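Protein HTP-2 (Caenorhabditis elegans, PDB 4TZM) binds, through its HORMA domain, a closure-motif peptide of HTP-3, and so probably takes part in assembling the meiotic chromosome axis. Local coordinates at residues Ser15-Asp20 against Leu159-Ala164; Phe197-Thr202 against Phe209-Phe214; Asp118-Glu123 against Thr222-Ile227; Lys62-Lys67 against Phe81-Ala86. One frame throughout, in Å; residues are numbered along the deposited sequence.

From the N terminus, the 15-20 segment reaches across to 159-164 in interaction 1, joining the N-terminal arm to the start of helix 164-185. Nested inside that long loop is interaction 4, a short closure between 62-67 and 81-86 that ties the two-stranded sheet to helix 84-102. The 118-123 segment also lies inside it but pairs later with 222-227, so interaction 3 crosses interaction 1. Interaction 2, between strand 193-201 and the 209-214 loop, is nested within interaction 3; the two touch where Arg198 NH2 reaches Asp118 O. Interactions 1 and 3 lie farthest apart, their centres about 38 Å from one another.

Interaction 1 of 4, residues Ser15-Asp20 against Leu159-Ala164; sequences SKDAID and LRYEGA
Asp17 OD1 accepts the backbone N-H of Ala164 at 2.8 Å through its syn lone pair, and the bond is nearly straight (169°). The carboxylate is carried to the first turn of helix 164-185, just after Gly163 at the N-cap position, by a chi1 of 177°, which swings CG away from the Asp17 nitrogen; its negative charge would probably suit that end of the helix dipole. Gly163 N sits over the middle of one face of the Tyr161 ring. Beside this polar pair, Ile19 CG1 packs on Ala164 CB at 3.8 Å, and Ile19 CD1 reaches to 3.4 Å from Ala164 O. Cut back to an alanine here, Ile19 would lose both CG1 and CD1 and would probably leave a gap beside the Ala164 methyl. An inverse gamma turn centred on Asp17 shapes the arm. Backbone bonding of Ile19 with Ser30 folds the arm back on the later part of the same loop, just before helix 35-56, and the contact joins this region to the link between helices 153-158 and 164-185.

Interaction 2 of 4, residues Phe197-Thr202 against Phe209-Phe214; sequences FRLKYT and FRIDGF
Leu199 CD2 sits squarely over the Phe214 ring, 3.3 Å from its centroid and 7° off the normal, a CH-pi contact. Leu199 CG lies between the backbone N and the carbonyl carbon (chi1 57°), a crowded setting that brings one methyl over Phe214 and places the other, CD1, above the Tyr201 ring toward its rim. Ile211 CD1 packs against both Leu199 and Tyr201, 3.7 Å from Leu199 CD2 and from Tyr201 CE2. The edge of Phe214 is met near its plane by Phe197 O. At the far end of the strand, Tyr201 OH accepts the backbone N-H of Ile211 at 3.0 Å, almost straight at 173°, the nitrogen lying in the plane of the phenol ring. A type II beta turn from Ile211 to Phe214 brings Phe214 back toward the strand. Across that turn Arg210, its chain bent at chi3, donates from NH1 to Phe214 O at 3.2 Å; the carbonyl oxygen lies in the guanidinium plane, but the donor stands above the carbonyl plane. The bound peptide pairs antiparallel with Arg198, Leu199, Lys200 and Phe214, extending the sheet, and packs on Tyr201 and Phe214. The contact itself is mainly apolar, with one straight hydrogen bond fixing the loop to the strand, and its aromatic groups help form the closure-motif site of this HORMA domain.

Interaction 3 of 4, residues Asp118-Glu123 against Thr222-Ile227; sequences DVEAIE and TLPDGI
Glu120 and Thr222 face each other in a single beta bridge, their CA atoms 4.5 Å apart. Backbone hydrogen bonds flank it: Thr222 N donates to Val119 O, a very short bond as modelled, and Ala121 N donates to Thr222 O at 3.0 Å, arriving nearly in line with the carbonyl (168° at the oxygen). The same Thr222 O also receives a CA-H...O contact from Glu120 CA at 3.4 Å, so two donors of the 118-123 segment converge on one acceptor. The remaining contacts are van der Waals. Val119 CG1 approaches Thr222 OG1 to 3.8 Å, the two side chains crossing at a slant. Glu120, fully extended (chi1 -176°), runs out over the second segment until OE2 lies 3.7 Å from Pro224 CG. Pro224 CD meets Ala121 O at 3.5 Å, and Ile227 CD1 comes within 4.1 Å of Ile122 O. The contact lies at the surface. Ile122 and Glu123 form a classic beta bulge opposite Val112 of strand 105-113, where strand 123-133 begins, while Leu223 and Ile227 lean on Trp247 of strand 240-248; the bridge thus joins the loops leading into strands 123-133 and 228-235.

Interaction 4 of 4, residues Lys62-Lys67 against Phe81-Ala86; sequences KEYFSK and FKNLRA
Tyr64 turns the edge of its ring to the amide of Asn83, the N-cap residue of helix 84-102, at the corner where a short 3-10 turn leads into strand 65-69. That turn begins at Lys62, whose carbonyl accepts the backbone N-H of Phe65. Glu63 follows, its carbonyl oxygen a loose 4.3 Å from Asn83 ND2. Tyr64 carries most of the first segment's share of the contact. Its ring and the Asn83 amide stand almost perpendicular, 86° between planes, with the amide carbon in the plane of the ring; CD1 and CE1 thus meet the amide broadside, and CD1 is 3.3 Å from both OD1 and ND2. Further back, Tyr64 CB packs on Ala86 CB at 4.0 Å, and Tyr64 O approaches the same methyl to 3.3 Å. Tyr64 OH lies near the plane of the Arg85 guanidinium, though a distant 4.4 Å from Arg85 NH1; Arg85 also packs on an apolar side chain of the bound peptide. Past Tyr64 the chain enters strand 65-69, where Phe65 packs on Leu54 and Arg55 of helix 35-56. Replacing Asn83 by an alanine would probably leave Ala86 N without its capping acceptor and the edge of the Tyr64 ring without its amide neighbour. In that cap, Asn83 CG lies anti to the backbone N (chi1 -173°), and OD1 accepts from Ala86 N at 3.2 Å, the donor tilted 24° from the carbonyl plane.

Interaction 1 of 4, residues Ser15-Asp20 against Leu159-Ala164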
loop_
_atom_site.group_PDB
_atom_site.type_symbol
_atom_site.label_atom_id
_atom_site.label_comp_id
_atom_site.label_asym_id
_atom_site.label_seq_id
_atom_site.Cartn_x
_atom_site.Cartn_y
_atom_site.Cartn_z
ATOM N N SER A 15 -16.079 24.885 9.638
ATOM C CA SER A 15 -14.995 23.971 9.289
ATOM C C SER A 15 -15.539 22.681 8.681
ATOM O O SER A 15 -16.568 22.164 9.115
ATOM C CB SER A 15 -14.136 23.650 10.516
ATOM O OG SER A 15 -13.371 24.773 10.920
ATOM N N LYS A 16 -14.848 22.175 7.666
ATOM C CA LYS A 16 -15.207 20.905 7.047
ATOM C C LYS A 16 -14.072 19.899 7.174
ATOM O O LYS A 16 -12.923 20.222 6.875
ATOM C CB LYS A 16 -15.559 21.103 5.570
ATOM C CG LYS A 16 -17.023 21.413 5.302
ATOM C CD LYS A 16 -17.327 21.347 3.814
ATOM C CE LYS A 16 -18.818 21.455 3.544
ATOM N NZ LYS A 16 -19.127 21.330 2.091
ATOM N N ASP A 17 -14.386 18.681 7.607
ATOM C CA ASP A 17 -13.371 17.638 7.678
ATOM C C ASP A 17 -12.932 17.268 6.265
ATOM O O ASP A 17 -13.397 16.285 5.686
ATOM C CB ASP A 17 -13.889 16.403 8.410
ATOM C CG ASP A 17 -12.875 15.273 8.434
ATOM O OD1 ASP A 17 -11.663 15.562 8.399
ATOM O OD2 ASP A 17 -13.291 14.094 8.474
ATOM N N ALA A 18 -12.036 18.077 5.715
ATOM C CA ALA A 18 -11.520 17.874 4.372
ATOM C C ALA A 18 -10.191 18.591 4.223
ATOM O O ALA A 18 -9.923 19.571 4.916
ATOM C CB ALA A 18 -12.516 18.371 3.338
ATOM N N ILE A 19 -9.356 18.099 3.318
ATOM C CA ILE A 19 -8.055 18.710 3.100
ATOM C C ILE A 19 -8.138 19.823 2.060
ATOM O O ILE A 19 -8.579 19.604 0.931
ATOM C CB ILE A 19 -7.014 17.661 2.670
ATOM C CG1 ILE A 19 -6.679 16.752 3.855
ATOM C CG2 ILE A 19 -5.750 18.335 2.146
ATOM C CD1 ILE A 19 -6.129 15.404 3.461
ATOM N N ASP A 20 -7.727 21.022 2.459
ATOM C CA ASP A 20 -7.686 22.156 1.547
ATOM C C ASP A 20 -6.254 22.375 1.076
ATOM O O ASP A 20 -5.539 23.231 1.598
ATOM C CB ASP A 20 -8.230 23.416 2.220
ATOM C CG ASP A 20 -8.677 24.464 1.218
ATOM O OD1 ASP A 20 -9.203 24.080 0.152
ATOM O OD2 ASP A 20 -8.504 25.669 1.497
ATOM N N LEU A 159 -7.817 1.665 16.695
ATOM C CA LEU A 159 -7.458 3.004 16.233
ATOM C C LEU A 159 -8.631 3.745 15.590
ATOM O O LEU A 159 -9.273 3.240 14.670
ATOM C CB LEU A 159 -6.295 2.933 15.244
ATOM C CG LEU A 159 -5.829 4.313 14.781
ATOM C CD1 LEU A 159 -5.462 5.170 15.985
ATOM C CD2 LEU A 159 -4.661 4.196 13.825
ATOM N N ARG A 160 -8.889 4.955 16.081
ATOM C CA ARG A 160 -10.017 5.771 15.641
ATOM C C ARG A 160 -9.720 6.529 14.354
ATOM O O ARG A 160 -8.565 6.819 14.044
ATOM C CB ARG A 160 -10.389 6.782 16.724
ATOM C CG ARG A 160 -11.764 6.618 17.351
ATOM C CD ARG A 160 -12.048 7.800 18.275
ATOM N NE ARG A 160 -12.937 7.465 19.385
ATOM C CZ ARG A 160 -13.179 8.277 20.411
ATOM N NH1 ARG A 160 -12.596 9.467 20.463
ATOM N NH2 ARG A 160 -13.997 7.903 21.387
ATOM N N TYR A 161 -10.770 6.865 13.613
ATOM C CA TYR A 161 -10.632 7.803 12.508
ATOM C C TYR A 161 -10.595 9.216 13.084
ATOM O O TYR A 161 -11.527 9.640 13.765
ATOM C CB TYR A 161 -11.769 7.647 11.493
ATOM C CG TYR A 161 -11.896 8.842 10.580
ATOM C CD1 TYR A 161 -10.975 9.063 9.566
ATOM C CD2 TYR A 161 -12.929 9.756 10.739
ATOM C CE1 TYR A 161 -11.081 10.158 8.733
ATOM C CE2 TYR A 161 -13.044 10.857 9.910
ATOM C CZ TYR A 161 -12.118 11.051 8.911
ATOM O OH TYR A 161 -12.230 12.146 8.084
ATOM N N GLU A 162 -9.512 9.939 12.814
ATOM C CA GLU A 162 -9.278 11.223 13.466
ATOM C C GLU A 162 -9.282 12.418 12.514
ATOM O O GLU A 162 -8.812 13.500 12.869
ATOM C CB GLU A 162 -7.950 11.179 14.238
ATOM C CG GLU A 162 -7.888 10.124 15.338
ATOM C CD GLU A 162 -8.699 10.489 16.575
ATOM O OE1 GLU A 162 -9.432 11.499 16.543
ATOM O OE2 GLU A 162 -8.594 9.762 17.587
ATOM N N GLY A 163 -9.811 12.223 11.310
ATOM C CA GLY A 163 -9.964 13.326 10.382
ATOM C C GLY A 163 -9.074 13.223 9.160
ATOM O O GLY A 163 -8.136 12.425 9.127
ATOM N N ALA A 164 -9.367 14.043 8.155
ATOM C CA ALA A 164 -8.611 14.031 6.909
ATOM C C ALA A 164 -7.163 14.467 7.116
ATOM O O ALA A 164 -6.247 13.887 6.532
ATOM C CB ALA A 164 -9.291 14.918 5.875
#

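Interaction 2 of 4, residues Phe197-Thr202 against Phe209-Phe214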
loop_
_atom_site.group_PDB
_atom_site.type_symbol
_atom_site.label_atom_id
_atom_site.label_comp_id
_atom_site.label_asym_id
_atom_site.label_seq_id
_atom_site.Cartn_x
_atom_site.Cartn_y
_atom_site.Cartn_z
ATOM N N PHE A 197 4.196 -9.540 -7.096
ATOM C CA PHE A 197 3.058 -9.062 -6.318
ATOM C C PHE A 197 2.168 -10.239 -5.946
ATOM O O PHE A 197 1.666 -10.946 -6.817
ATOM C CB PHE A 197 2.256 -8.020 -7.096
ATOM C CG PHE A 197 2.833 -6.637 -7.028
ATOM C CD1 PHE A 197 2.743 -5.893 -5.864
ATOM C CD2 PHE A 197 3.462 -6.077 -8.129
ATOM C CE1 PHE A 197 3.270 -4.618 -5.795
ATOM C CE2 PHE A 197 3.992 -4.801 -8.066
ATOM C CZ PHE A 197 3.896 -4.072 -6.898
ATOM N N ARG A 198 1.987 -10.455 -4.648
ATOM C CA ARG A 198 1.196 -11.579 -4.162
ATOM C C ARG A 198 0.189 -11.099 -3.127
ATOM O O ARG A 198 0.511 -10.266 -2.281
ATOM C CB ARG A 198 2.104 -12.659 -3.567
ATOM C CG ARG A 198 3.265 -13.057 -4.468
ATOM C CD ARG A 198 4.159 -14.100 -3.819
ATOM N NE ARG A 198 5.391 -14.298 -4.579
ATOM C CZ ARG A 198 6.310 -15.213 -4.289
ATOM N NH1 ARG A 198 6.140 -16.026 -3.256
ATOM N NH2 ARG A 198 7.400 -15.317 -5.037
ATOM N N LEU A 199 -1.031 -11.619 -3.190
ATOM C CA LEU A 199 -2.075 -11.135 -2.300
ATOM C C LEU A 199 -2.843 -12.259 -1.612
ATOM O O LEU A 199 -2.760 -13.424 -2.001
ATOM C CB LEU A 199 -3.035 -10.210 -3.065
ATOM C CG LEU A 199 -3.783 -10.688 -4.310
ATOM C CD1 LEU A 199 -5.021 -11.487 -3.948
ATOM C CD2 LEU A 199 -4.169 -9.498 -5.172
ATOM N N LYS A 200 -3.585 -11.889 -0.576
ATOM C CA LYS A 200 -4.385 -12.836 0.175
ATOM C C LYS A 200 -5.819 -12.337 0.254
ATOM O O LYS A 200 -6.068 -11.205 0.665
ATOM C CB LYS A 200 -3.807 -13.037 1.576
ATOM C CG LYS A 200 -4.601 -13.971 2.470
ATOM C CD LYS A 200 -3.970 -14.059 3.852
ATOM C CE LYS A 200 -4.757 -14.975 4.775
ATOM N NZ LYS A 200 -4.187 -14.973 6.152
ATOM N N TYR A 201 -6.757 -13.178 -0.161
ATOM C CA TYR A 201 -8.170 -12.832 -0.107
ATOM C C TYR A 201 -8.685 -12.980 1.320
ATOM O O TYR A 201 -8.115 -13.722 2.121
ATOM C CB TYR A 201 -8.980 -13.714 -1.058
ATOM C CG TYR A 201 -8.651 -13.549 -2.529
ATOM C CD1 TYR A 201 -7.635 -14.289 -3.124
ATOM C CD2 TYR A 201 -9.373 -12.672 -3.330
ATOM C CE1 TYR A 201 -7.340 -14.151 -4.471
ATOM C CE2 TYR A 201 -9.085 -12.527 -4.679
ATOM C CZ TYR A 201 -8.068 -13.267 -5.243
ATOM O OH TYR A 201 -7.782 -13.123 -6.584
ATOM N N THR A 202 -9.757 -12.265 1.640
ATOM C CA THR A 202 -10.417 -12.420 2.931
ATOM C C THR A 202 -11.318 -13.653 2.914
ATOM O O THR A 202 -11.553 -14.243 1.856
ATOM C CB THR A 202 -11.254 -11.181 3.296
ATOM O OG1 THR A 202 -12.246 -10.956 2.287
ATOM C CG2 THR A 202 -10.366 -9.950 3.411
ATOM N N PHE A 209 -15.063 -14.806 -7.316
ATOM C CA PHE A 209 -14.436 -13.490 -7.371
ATOM C C PHE A 209 -12.922 -13.627 -7.453
ATOM O O PHE A 209 -12.298 -14.229 -6.583
ATOM C CB PHE A 209 -14.817 -12.644 -6.153
ATOM C CG PHE A 209 -14.096 -11.324 -6.086
ATOM C CD1 PHE A 209 -14.572 -10.226 -6.785
ATOM C CD2 PHE A 209 -12.934 -11.184 -5.336
ATOM C CE1 PHE A 209 -13.907 -9.008 -6.732
ATOM C CE2 PHE A 209 -12.264 -9.971 -5.280
ATOM C CZ PHE A 209 -12.752 -8.881 -5.979
ATOM N N ARG A 210 -12.333 -13.064 -8.501
ATOM C CA ARG A 210 -10.886 -13.092 -8.653
ATOM C C ARG A 210 -10.381 -11.720 -9.063
ATOM O O ARG A 210 -10.986 -11.047 -9.898
ATOM C CB ARG A 210 -10.464 -14.143 -9.680
ATOM C CG ARG A 210 -8.958 -14.297 -9.819
ATOM C CD ARG A 210 -8.595 -15.297 -10.904
ATOM N NE ARG A 210 -9.062 -14.873 -12.221
ATOM C CZ ARG A 210 -8.367 -14.091 -13.043
ATOM N NH1 ARG A 210 -7.172 -13.640 -12.682
ATOM N NH2 ARG A 210 -8.868 -13.756 -14.224
ATOM N N ILE A 211 -9.273 -11.301 -8.468
ATOM C CA ILE A 211 -8.709 -10.008 -8.798
ATOM C C ILE A 211 -7.971 -10.100 -10.134
ATOM O O ILE A 211 -7.175 -11.017 -10.359
ATOM C CB ILE A 211 -7.791 -9.509 -7.670
ATOM C CG1 ILE A 211 -8.621 -9.350 -6.388
ATOM C CG2 ILE A 211 -7.135 -8.191 -8.051
ATOM C CD1 ILE A 211 -7.812 -9.087 -5.147
ATOM N N ASP A 212 -8.278 -9.165 -11.029
ATOM C CA ASP A 212 -7.719 -9.180 -12.373
ATOM C C ASP A 212 -6.204 -9.019 -12.332
ATOM O O ASP A 212 -5.685 -8.071 -11.743
ATOM C CB ASP A 212 -8.345 -8.078 -13.233
ATOM C CG ASP A 212 -8.175 -8.331 -14.727
ATOM O OD1 ASP A 212 -8.088 -9.512 -15.129
ATOM O OD2 ASP A 212 -8.136 -7.353 -15.505
ATOM N N GLY A 213 -5.499 -9.956 -12.957
ATOM C CA GLY A 213 -4.052 -9.902 -13.023
ATOM C C GLY A 213 -3.399 -10.875 -12.065
ATOM O O GLY A 213 -2.201 -11.135 -12.150
ATOM N N PHE A 214 -4.194 -11.416 -11.149
ATOM C CA PHE A 214 -3.685 -12.330 -10.134
ATOM C C PHE A 214 -4.292 -13.722 -10.289
ATOM O O PHE A 214 -5.468 -13.936 -9.986
ATOM C CB PHE A 214 -3.973 -11.791 -8.729
ATOM C CG PHE A 214 -3.261 -10.502 -8.404
ATOM C CD1 PHE A 214 -3.793 -9.278 -8.786
ATOM C CD2 PHE A 214 -2.070 -10.514 -7.691
ATOM C CE1 PHE A 214 -3.142 -8.093 -8.476
ATOM C CE2 PHE A 214 -1.415 -9.334 -7.377
ATOM C CZ PHE A 214 -1.951 -8.123 -7.770
#

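Interaction 3 of 4, residues Asp118-Glu123 against Thr222-Ile227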
loop_
_atom_site.group_PDB
_atom_site.type_symbol
_atom_site.label_atom_id
_atom_site.label_comp_id
_atom_site.label_asym_id
_atom_site.label_seq_id
_atom_site.Cartn_x
_atom_site.Cartn_y
_atom_site.Cartn_z
ATOM N N ASP A 118 9.918 -18.803 -6.091
ATOM C CA ASP A 118 10.218 -19.139 -4.704
ATOM C C ASP A 118 9.073 -18.754 -3.771
ATOM O O ASP A 118 8.452 -17.706 -3.933
ATOM C CB ASP A 118 11.511 -18.455 -4.247
ATOM C CG ASP A 118 12.758 -19.163 -4.748
ATOM O OD1 ASP A 118 12.675 -20.371 -5.053
ATOM O OD2 ASP A 118 13.823 -18.512 -4.831
ATOM N N VAL A 119 8.799 -19.614 -2.797
ATOM C CA VAL A 119 7.788 -19.339 -1.786
ATOM C C VAL A 119 8.446 -18.643 -0.596
ATOM O O VAL A 119 7.773 -18.075 0.264
ATOM C CB VAL A 119 7.082 -20.635 -1.330
ATOM C CG1 VAL A 119 5.903 -20.322 -0.423
ATOM C CG2 VAL A 119 6.616 -21.434 -2.537
ATOM N N GLU A 120 9.774 -18.685 -0.559
ATOM C CA GLU A 120 10.534 -17.998 0.477
ATOM C C GLU A 120 11.176 -16.740 -0.094
ATOM O O GLU A 120 11.909 -16.803 -1.079
ATOM C CB GLU A 120 11.606 -18.914 1.067
ATOM C CG GLU A 120 12.375 -18.292 2.220
ATOM C CD GLU A 120 13.427 -19.218 2.792
ATOM O OE1 GLU A 120 13.594 -20.334 2.258
ATOM O OE2 GLU A 120 14.086 -18.826 3.777
ATOM N N ALA A 121 10.903 -15.599 0.529
ATOM C CA ALA A 121 11.393 -14.327 0.012
ATOM C C ALA A 121 12.651 -13.851 0.727
ATOM O O ALA A 121 12.975 -14.313 1.821
ATOM C CB ALA A 121 10.308 -13.272 0.112
ATOM N N ILE A 122 13.356 -12.922 0.089
ATOM C CA ILE A 122 14.527 -12.295 0.681
ATOM C C ILE A 122 14.184 -10.865 1.098
ATOM O O ILE A 122 14.928 -10.227 1.843
ATOM C CB ILE A 122 15.727 -12.288 -0.291
ATOM C CG1 ILE A 122 15.478 -11.324 -1.456
ATOM C CG2 ILE A 122 16.001 -13.695 -0.808
ATOM C CD1 ILE A 122 16.741 -10.949 -2.216
ATOM N N GLU A 123 13.043 -10.378 0.613
ATOM C CA GLU A 123 12.540 -9.053 0.972
ATOM C C GLU A 123 11.039 -8.944 0.698
ATOM O O GLU A 123 10.567 -9.354 -0.363
ATOM C CB GLU A 123 13.295 -7.965 0.205
ATOM C CG GLU A 123 12.874 -6.546 0.551
ATOM C CD GLU A 123 13.879 -5.509 0.082
ATOM O OE1 GLU A 123 14.941 -5.363 0.728
ATOM O OE2 GLU A 123 13.606 -4.840 -0.935
ATOM N N THR A 222 6.844 -17.133 2.361
ATOM C CA THR A 222 7.378 -17.512 3.662
ATOM C C THR A 222 8.635 -16.690 3.938
ATOM O O THR A 222 9.275 -16.196 3.009
ATOM C CB THR A 222 7.694 -19.023 3.726
ATOM O OG1 THR A 222 6.576 -19.769 3.227
ATOM C CG2 THR A 222 7.993 -19.461 5.154
ATOM N N LEU A 223 8.973 -16.528 5.212
ATOM C CA LEU A 223 10.134 -15.744 5.601
ATOM C C LEU A 223 11.234 -16.641 6.151
ATOM O O LEU A 223 10.968 -17.765 6.576
ATOM C CB LEU A 223 9.743 -14.695 6.644
ATOM C CG LEU A 223 8.556 -13.793 6.310
ATOM C CD1 LEU A 223 8.206 -12.905 7.495
ATOM C CD2 LEU A 223 8.862 -12.958 5.078
ATOM N N PRO A 224 12.483 -16.153 6.128
ATOM C CA PRO A 224 13.548 -16.807 6.891
ATOM C C PRO A 224 13.258 -16.711 8.385
ATOM O O PRO A 224 12.373 -15.954 8.785
ATOM C CB PRO A 224 14.799 -16.005 6.519
ATOM C CG PRO A 224 14.469 -15.388 5.204
ATOM C CD PRO A 224 13.006 -15.084 5.260
ATOM N N ASP A 225 13.994 -17.458 9.199
ATOM C CA ASP A 225 13.730 -17.480 10.634
ATOM C C ASP A 225 14.394 -16.316 11.365
ATOM O O ASP A 225 13.955 -15.921 12.445
ATOM C CB ASP A 225 14.186 -18.810 11.236
ATOM C CG ASP A 225 13.345 -19.980 10.760
ATOM O OD1 ASP A 225 12.198 -20.122 11.235
ATOM O OD2 ASP A 225 13.832 -20.761 9.915
ATOM N N GLY A 226 15.444 -15.760 10.771
ATOM C CA GLY A 226 16.175 -14.676 11.399
ATOM C C GLY A 226 16.036 -13.354 10.670
ATOM O O GLY A 226 16.821 -12.431 10.895
ATOM N N ILE A 227 15.038 -13.255 9.799
ATOM C CA ILE A 227 14.850 -12.044 9.013
ATOM C C ILE A 227 14.294 -10.919 9.887
ATOM O O ILE A 227 13.470 -11.152 10.773
ATOM C CB ILE A 227 13.927 -12.304 7.787
ATOM C CG1 ILE A 227 13.978 -11.121 6.815
ATOM C CG2 ILE A 227 12.500 -12.624 8.221
ATOM C CD1 ILE A 227 13.440 -11.443 5.438
#

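Interaction 4 of 4, residues Lys62-Lys67 against Phe81-Ala86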
loop_
_atom_site.group_PDB
_atom_site.type_symbol
_atom_site.label_atom_id
_atom_site.label_comp_id
_atom_site.label_asym_id
_atom_site.label_seq_id
_atom_site.Cartn_x
_atom_site.Cartn_y
_atom_site.Cartn_z
ATOM N N LYS A 62 14.201 4.689 -13.167
ATOM C CA LYS A 62 13.443 5.940 -13.107
ATOM C C LYS A 62 12.626 6.245 -14.368
ATOM O O LYS A 62 11.755 7.115 -14.346
ATOM C CB LYS A 62 14.393 7.110 -12.825
ATOM C CG LYS A 62 15.497 7.258 -13.861
ATOM C CD LYS A 62 16.265 8.560 -13.687
ATOM C CE LYS A 62 17.258 8.754 -14.825
ATOM N NZ LYS A 62 17.954 10.071 -14.759
ATOM N N GLU A 63 12.912 5.542 -15.460
ATOM C CA GLU A 63 12.177 5.721 -16.714
ATOM C C GLU A 63 10.712 5.285 -16.586
ATOM O O GLU A 63 9.825 5.828 -17.251
ATOM C CB GLU A 63 12.854 4.943 -17.848
ATOM C CG GLU A 63 13.843 5.757 -18.683
ATOM C CD GLU A 63 15.023 6.277 -17.879
ATOM O OE1 GLU A 63 15.291 7.495 -17.936
ATOM O OE2 GLU A 63 15.691 5.470 -17.198
ATOM N N TYR A 64 10.468 4.306 -15.720
ATOM C CA TYR A 64 9.130 3.764 -15.505
ATOM C C TYR A 64 8.274 4.648 -14.599
ATOM O O TYR A 64 7.092 4.370 -14.386
ATOM C CB TYR A 64 9.228 2.361 -14.906
ATOM C CG TYR A 64 9.889 1.357 -15.819
ATOM C CD1 TYR A 64 9.443 1.175 -17.122
ATOM C CD2 TYR A 64 10.971 0.604 -15.385
ATOM C CE1 TYR A 64 10.047 0.261 -17.966
ATOM C CE2 TYR A 64 11.582 -0.312 -16.221
ATOM C CZ TYR A 64 11.116 -0.480 -17.511
ATOM O OH TYR A 64 11.718 -1.388 -18.350
ATOM N N PHE A 65 8.869 5.716 -14.080
ATOM C CA PHE A 65 8.192 6.564 -13.108
ATOM C C PHE A 65 8.094 8.017 -13.548
ATOM O O PHE A 65 8.714 8.429 -14.523
ATOM C CB PHE A 65 8.912 6.502 -11.768
ATOM C CG PHE A 65 9.021 5.119 -11.203
ATOM C CD1 PHE A 65 8.031 4.613 -10.368
ATOM C CD2 PHE A 65 10.115 4.323 -11.504
ATOM C CE1 PHE A 65 8.139 3.332 -9.842
ATOM C CE2 PHE A 65 10.230 3.045 -10.986
ATOM C CZ PHE A 65 9.244 2.546 -10.155
ATOM N N SER A 66 7.307 8.790 -12.810
ATOM C CA SER A 66 7.210 10.225 -13.032
ATOM C C SER A 66 7.227 10.954 -11.692
ATOM O O SER A 66 6.880 10.378 -10.660
ATOM C CB SER A 66 5.946 10.571 -13.818
ATOM O OG SER A 66 5.943 11.943 -14.169
ATOM N N LYS A 67 7.645 12.216 -11.705
ATOM C CA LYS A 67 7.753 12.969 -10.464
ATOM C C LYS A 67 6.406 13.533 -10.035
ATOM O O LYS A 67 5.716 14.200 -10.807
ATOM C CB LYS A 67 8.779 14.099 -10.590
ATOM C CG LYS A 67 9.083 14.777 -9.255
ATOM C CD LYS A 67 10.228 15.772 -9.367
ATOM C CE LYS A 67 10.597 16.348 -8.006
ATOM N NZ LYS A 67 11.735 17.308 -8.093
ATOM N N PHE A 81 1.851 6.159 -16.622
ATOM C CA PHE A 81 0.846 5.486 -17.438
ATOM C C PHE A 81 1.173 5.557 -18.928
ATOM O O PHE A 81 0.502 4.928 -19.743
ATOM C CB PHE A 81 -0.538 6.085 -17.178
ATOM C CG PHE A 81 -1.116 5.715 -15.841
ATOM C CD1 PHE A 81 -1.829 4.538 -15.682
ATOM C CD2 PHE A 81 -0.944 6.542 -14.740
ATOM C CE1 PHE A 81 -2.362 4.190 -14.451
ATOM C CE2 PHE A 81 -1.474 6.200 -13.511
ATOM C CZ PHE A 81 -2.184 5.023 -13.366
ATOM N N LYS A 82 2.202 6.324 -19.275
ATOM C CA LYS A 82 2.649 6.436 -20.661
ATOM C C LYS A 82 3.575 5.278 -21.031
ATOM O O LYS A 82 3.559 4.796 -22.163
ATOM C CB LYS A 82 3.349 7.777 -20.896
ATOM C CG LYS A 82 2.416 8.982 -20.863
ATOM C CD LYS A 82 3.197 10.288 -20.817
ATOM C CE LYS A 82 2.280 11.478 -20.564
ATOM N NZ LYS A 82 3.039 12.709 -20.199
ATOM N N ASN A 83 4.385 4.837 -20.075
ATOM C CA ASN A 83 5.181 3.627 -20.248
ATOM C C ASN A 83 4.284 2.401 -20.108
ATOM O O ASN A 83 3.580 2.255 -19.105
ATOM C CB ASN A 83 6.323 3.580 -19.231
ATOM C CG ASN A 83 7.278 2.424 -19.475
ATOM O OD1 ASN A 83 6.930 1.259 -19.276
ATOM N ND2 ASN A 83 8.496 2.744 -19.890
ATOM N N LEU A 84 4.313 1.522 -21.107
ATOM C CA LEU A 84 3.369 0.410 -21.178
ATOM C C LEU A 84 3.563 -0.625 -20.074
ATOM O O LEU A 84 2.583 -1.090 -19.492
ATOM C CB LEU A 84 3.450 -0.270 -22.546
ATOM C CG LEU A 84 2.596 0.355 -23.655
ATOM C CD1 LEU A 84 2.870 -0.298 -25.005
ATOM C CD2 LEU A 84 1.121 0.253 -23.300
ATOM N N ARG A 85 4.809 -0.987 -19.781
ATOM C CA ARG A 85 5.059 -1.955 -18.712
ATOM C C ARG A 85 4.753 -1.375 -17.337
ATOM O O ARG A 85 4.294 -2.089 -16.449
ATOM C CB ARG A 85 6.503 -2.464 -18.737
ATOM C CG ARG A 85 6.655 -3.739 -17.916
ATOM C CD ARG A 85 8.087 -4.022 -17.521
ATOM N NE ARG A 85 8.212 -5.345 -16.914
ATOM C CZ ARG A 85 9.345 -5.853 -16.442
ATOM N NH1 ARG A 85 10.469 -5.151 -16.494
ATOM N NH2 ARG A 85 9.354 -7.068 -15.912
ATOM N N ALA A 86 5.015 -0.084 -17.163
ATOM C CA ALA A 86 4.726 0.576 -15.897
ATOM C C ALA A 86 3.221 0.670 -15.737
ATOM O O ALA A 86 2.693 0.524 -14.643
ATOM C CB ALA A 86 5.360 1.951 -15.842
#